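Tungsten-containing formylmethanofuran dehydrogenase 2 subunit C (Methanothermobacter wolfeii, PDB 5T5I) probably serves as a beta-helical subunit of a tungsten enzyme complex that interconverts carbon dioxide and formylmethanofuran in methanogenesis. Local coordinates at residues T151-Y165 and K170-H184. Sequence-based numbering, arbitrary orientation.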
# COMPACT_ATOMS: atom_id res chain seq x y z
N THR C 151 13.03 -45.75 12.38
CA THR C 151 13.67 -44.59 11.76
C THR C 151 13.40 -44.61 10.25
O THR C 151 13.59 -45.65 9.61
CB THR C 151 15.18 -44.56 12.01
OG1 THR C 151 15.41 -44.62 13.42
CG2 THR C 151 15.84 -43.30 11.46
N ILE C 152 13.00 -43.48 9.69
CA ILE C 152 12.81 -43.32 8.25
C ILE C 152 13.74 -42.21 7.81
O ILE C 152 13.67 -41.12 8.37
CB ILE C 152 11.34 -43.00 7.86
CG1 ILE C 152 10.37 -44.05 8.45
CG2 ILE C 152 11.21 -42.92 6.31
CD1 ILE C 152 8.92 -43.64 8.41
N THR C 153 14.58 -42.46 6.80
CA THR C 153 15.49 -41.46 6.22
C THR C 153 15.19 -41.35 4.72
O THR C 153 15.21 -42.36 4.02
CB THR C 153 16.96 -41.81 6.46
OG1 THR C 153 17.17 -42.06 7.85
CG2 THR C 153 17.90 -40.69 6.00
N VAL C 154 14.88 -40.15 4.25
CA VAL C 154 14.63 -39.85 2.83
C VAL C 154 15.76 -38.91 2.40
O VAL C 154 15.87 -37.82 2.95
CB VAL C 154 13.24 -39.19 2.62
CG1 VAL C 154 13.01 -38.79 1.15
CG2 VAL C 154 12.12 -40.12 3.08
N HIS C 155 16.60 -39.32 1.44
CA HIS C 155 17.75 -38.51 0.99
C HIS C 155 17.35 -37.37 0.06
O HIS C 155 18.05 -36.36 0.03
CB HIS C 155 18.85 -39.38 0.37
CG HIS C 155 19.54 -40.26 1.37
ND1 HIS C 155 20.89 -40.16 1.59
CD2 HIS C 155 19.03 -41.18 2.21
CE1 HIS C 155 21.18 -41.06 2.51
NE2 HIS C 155 20.09 -41.67 2.94
N GLY C 156 16.23 -37.52 -0.64
CA GLY C 156 15.69 -36.49 -1.52
C GLY C 156 14.64 -35.66 -0.80
O GLY C 156 14.73 -35.45 0.41
N ASN C 157 13.62 -35.24 -1.54
CA ASN C 157 12.49 -34.45 -1.02
C ASN C 157 11.30 -35.32 -0.66
O ASN C 157 11.21 -36.47 -1.11
CB ASN C 157 12.03 -33.44 -2.08
CG ASN C 157 13.14 -32.52 -2.54
OD1 ASN C 157 13.94 -32.03 -1.74
ND2 ASN C 157 13.24 -32.30 -3.84
N ALA C 158 10.37 -34.77 0.14
CA ALA C 158 9.09 -35.41 0.48
C ALA C 158 7.99 -34.36 0.34
O ALA C 158 8.29 -33.18 0.17
CB ALA C 158 9.11 -36.03 1.86
N ASP C 159 6.73 -34.78 0.34
CA ASP C 159 5.62 -33.85 0.08
C ASP C 159 4.85 -33.40 1.34
O ASP C 159 5.46 -32.71 2.17
CB ASP C 159 4.70 -34.47 -0.99
CG ASP C 159 5.40 -34.74 -2.31
OD1 ASP C 159 6.34 -33.99 -2.66
OD2 ASP C 159 4.99 -35.70 -3.01
N ASN C 160 3.54 -33.70 1.48
CA ASN C 160 2.74 -33.21 2.59
C ASN C 160 2.56 -34.19 3.72
O ASN C 160 2.56 -35.40 3.51
CB ASN C 160 1.33 -32.83 2.12
CG ASN C 160 1.24 -31.62 1.23
OD1 ASN C 160 2.22 -30.96 0.92
ND2 ASN C 160 0.02 -31.26 0.88
N GLU C 161 2.29 -33.63 4.90
CA GLU C 161 1.87 -34.37 6.09
C GLU C 161 2.81 -35.49 6.51
O GLU C 161 2.36 -36.56 6.93
CB GLU C 161 0.43 -34.88 5.87
CG GLU C 161 -0.58 -33.76 5.63
CD GLU C 161 -1.99 -34.28 5.41
OE1 GLU C 161 -2.68 -34.57 6.42
OE2 GLU C 161 -2.36 -34.49 4.24
N ILE C 162 4.13 -35.25 6.44
CA ILE C 162 5.06 -36.26 6.91
C ILE C 162 4.91 -36.33 8.45
O ILE C 162 4.67 -35.30 9.10
CB ILE C 162 6.54 -36.03 6.46
CG1 ILE C 162 7.17 -34.80 7.12
CG2 ILE C 162 6.69 -35.95 4.92
CD1 ILE C 162 8.62 -34.99 7.37
N GLY C 163 4.95 -37.52 8.99
CA GLY C 163 4.78 -37.73 10.42
C GLY C 163 3.41 -37.35 10.97
O GLY C 163 3.29 -36.95 12.13
N GLU C 164 2.38 -37.47 10.15
CA GLU C 164 1.00 -37.16 10.54
C GLU C 164 0.56 -38.06 11.72
O GLU C 164 0.68 -39.28 11.63
CB GLU C 164 0.08 -37.33 9.32
CG GLU C 164 -1.42 -37.14 9.57
CD GLU C 164 -2.28 -38.38 9.47
OE1 GLU C 164 -1.72 -39.50 9.47
OE2 GLU C 164 -3.52 -38.25 9.53
N TYR C 165 0.15 -37.45 12.85
CA TYR C 165 -0.23 -38.15 14.10
C TYR C 165 0.93 -39.04 14.67
O TYR C 165 0.68 -40.04 15.34
CB TYR C 165 -1.53 -38.98 13.94
CG TYR C 165 -2.81 -38.18 14.05
CD1 TYR C 165 -3.33 -37.84 15.30
CD2 TYR C 165 -3.54 -37.82 12.93
CE1 TYR C 165 -4.52 -37.12 15.41
CE2 TYR C 165 -4.73 -37.11 13.03
CZ TYR C 165 -5.22 -36.75 14.27
OH TYR C 165 -6.39 -36.04 14.35
N LYS C 170 11.53 -41.71 14.57
CA LYS C 170 12.30 -40.60 13.99
C LYS C 170 12.18 -40.55 12.47
O LYS C 170 12.30 -41.58 11.81
CB LYS C 170 13.77 -40.78 14.39
CG LYS C 170 14.68 -39.66 13.96
CD LYS C 170 15.99 -39.65 14.75
CE LYS C 170 16.86 -40.87 14.51
NZ LYS C 170 18.08 -40.86 15.37
N ILE C 171 12.00 -39.34 11.92
CA ILE C 171 11.94 -39.12 10.47
C ILE C 171 12.98 -38.06 10.11
O ILE C 171 12.96 -36.96 10.68
CB ILE C 171 10.53 -38.71 9.99
CG1 ILE C 171 9.50 -39.82 10.28
CG2 ILE C 171 10.56 -38.37 8.47
CD1 ILE C 171 8.02 -39.38 10.10
N ILE C 172 13.85 -38.37 9.15
CA ILE C 172 14.86 -37.42 8.66
C ILE C 172 14.63 -37.20 7.16
O ILE C 172 14.65 -38.17 6.40
CB ILE C 172 16.30 -37.91 8.95
CG1 ILE C 172 16.54 -38.05 10.48
CG2 ILE C 172 17.33 -36.95 8.32
CD1 ILE C 172 17.80 -38.79 10.86
N ILE C 173 14.39 -35.96 6.74
CA ILE C 173 14.27 -35.59 5.31
C ILE C 173 15.51 -34.77 5.01
O ILE C 173 15.67 -33.68 5.58
CB ILE C 173 12.97 -34.79 4.98
CG1 ILE C 173 11.71 -35.44 5.57
CG2 ILE C 173 12.82 -34.58 3.45
CD1 ILE C 173 11.41 -36.88 5.16
N LYS C 174 16.40 -35.27 4.15
CA LYS C 174 17.63 -34.54 3.82
C LYS C 174 17.38 -33.39 2.82
O LYS C 174 18.14 -32.43 2.80
CB LYS C 174 18.72 -35.49 3.36
CG LYS C 174 19.08 -36.52 4.44
CD LYS C 174 20.33 -37.38 4.06
CE LYS C 174 21.36 -37.70 5.14
NZ LYS C 174 20.94 -37.44 6.55
N GLY C 175 16.30 -33.48 2.04
CA GLY C 175 15.88 -32.43 1.12
C GLY C 175 14.80 -31.54 1.71
O GLY C 175 14.75 -31.30 2.93
N ASP C 176 13.91 -31.05 0.85
CA ASP C 176 12.81 -30.17 1.22
C ASP C 176 11.49 -30.93 1.41
O ASP C 176 11.32 -32.03 0.90
CB ASP C 176 12.59 -29.13 0.10
CG ASP C 176 13.84 -28.37 -0.28
OD1 ASP C 176 14.61 -28.02 0.63
OD2 ASP C 176 14.06 -28.15 -1.49
N VAL C 177 10.55 -30.30 2.12
CA VAL C 177 9.17 -30.78 2.26
C VAL C 177 8.22 -29.67 1.79
O VAL C 177 8.61 -28.50 1.71
CB VAL C 177 8.77 -31.29 3.67
CG1 VAL C 177 9.67 -32.44 4.12
CG2 VAL C 177 8.76 -30.18 4.69
N ASN C 178 6.97 -30.04 1.52
CA ASN C 178 5.97 -29.08 1.09
C ASN C 178 5.23 -28.50 2.30
O ASN C 178 5.82 -27.68 3.00
CB ASN C 178 5.07 -29.68 0.00
CG ASN C 178 4.22 -28.63 -0.67
OD1 ASN C 178 4.72 -27.63 -1.12
ND2 ASN C 178 2.92 -28.85 -0.79
N ILE C 179 3.97 -28.90 2.59
CA ILE C 179 3.25 -28.29 3.71
C ILE C 179 2.86 -29.30 4.79
O ILE C 179 2.78 -30.50 4.54
CB ILE C 179 2.03 -27.46 3.24
CG1 ILE C 179 0.93 -28.36 2.60
CG2 ILE C 179 2.48 -26.35 2.30
CD1 ILE C 179 -0.41 -27.64 2.40
N MET C 180 2.63 -28.79 5.99
CA MET C 180 2.11 -29.51 7.15
C MET C 180 2.95 -30.71 7.64
O MET C 180 2.36 -31.72 8.05
CB MET C 180 0.65 -29.93 6.89
CG MET C 180 -0.22 -28.77 6.45
SD MET C 180 -2.01 -29.04 6.23
CE MET C 180 -2.04 -30.11 4.78
N PRO C 181 4.30 -30.62 7.71
CA PRO C 181 5.06 -31.71 8.34
C PRO C 181 4.78 -31.71 9.85
O PRO C 181 4.66 -30.64 10.45
CB PRO C 181 6.52 -31.34 8.05
CG PRO C 181 6.52 -29.85 7.99
CD PRO C 181 5.19 -29.49 7.35
N GLY C 182 4.62 -32.90 10.42
CA GLY C 182 4.31 -33.05 11.84
C GLY C 182 2.89 -32.66 12.24
O GLY C 182 2.63 -32.39 13.43
N ILE C 183 1.96 -32.61 11.27
CA ILE C 183 0.53 -32.31 11.52
C ILE C 183 -0.00 -33.27 12.61
O ILE C 183 0.19 -34.47 12.50
CB ILE C 183 -0.32 -32.37 10.22
CG1 ILE C 183 -1.78 -31.89 10.45
CG2 ILE C 183 -0.30 -33.77 9.57
CD1 ILE C 183 -1.98 -30.41 10.23
N HIS C 184 -0.62 -32.73 13.68
CA HIS C 184 -1.16 -33.55 14.80
C HIS C 184 -0.12 -34.43 15.49
O HIS C 184 -0.49 -35.40 16.13
CB HIS C 184 -2.35 -34.42 14.36
CG HIS C 184 -3.62 -33.69 14.10
ND1 HIS C 184 -4.37 -33.17 15.13
CD2 HIS C 184 -4.26 -33.50 12.94
CE1 HIS C 184 -5.43 -32.64 14.56
NE2 HIS C 184 -5.41 -32.84 13.24
O HOH W 1 5.24 -32.47 4.96
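Ile162 and Ile173 meet tip to tip inside the coil, Ile162 CD1 lying 3.6 Å from Ile173 CG1. Ile162 CG1 also packs against Pro181 CB, and Ile173 CD1 reaches Val154 and Ala158, so apolar residues of several shapes fill the interior between the two coils. Strands 151-154 and 170-173 run parallel in register, joined by three nearly straight backbone hydrogen bonds; Lys174 N, just beyond the second strand, adds a fourth to Val154 O. Gly163 suits the type II turn 161-164, for its phi is positive and any CB would press tightly against Ile171 CD1. At the bend, Asn178 ND2 donates to a lone pair of Asn160 OD1 (2.8 Å), the amides within 8° of coplanar; an amide oxygen can also take a bond from Ile179 N, which comes from above its plane. At the far end of the segments, Tyr165 and His184 form an offset stack, centroids 4.3 Å apart and planes at 5°, with His184 CB over the phenol ring and Tyr165 OH over the imidazole. Were Tyr165 replaced by an alanine, the imidazole would probably lose its stacking partner, leaving the NE2 bond to an acidic side chain of another protein's chain as a main restraint on its tilt. These successive coils of a parallel beta-helix lie between strands 125-128, beside 151-154, and 187-192, beside 170-173.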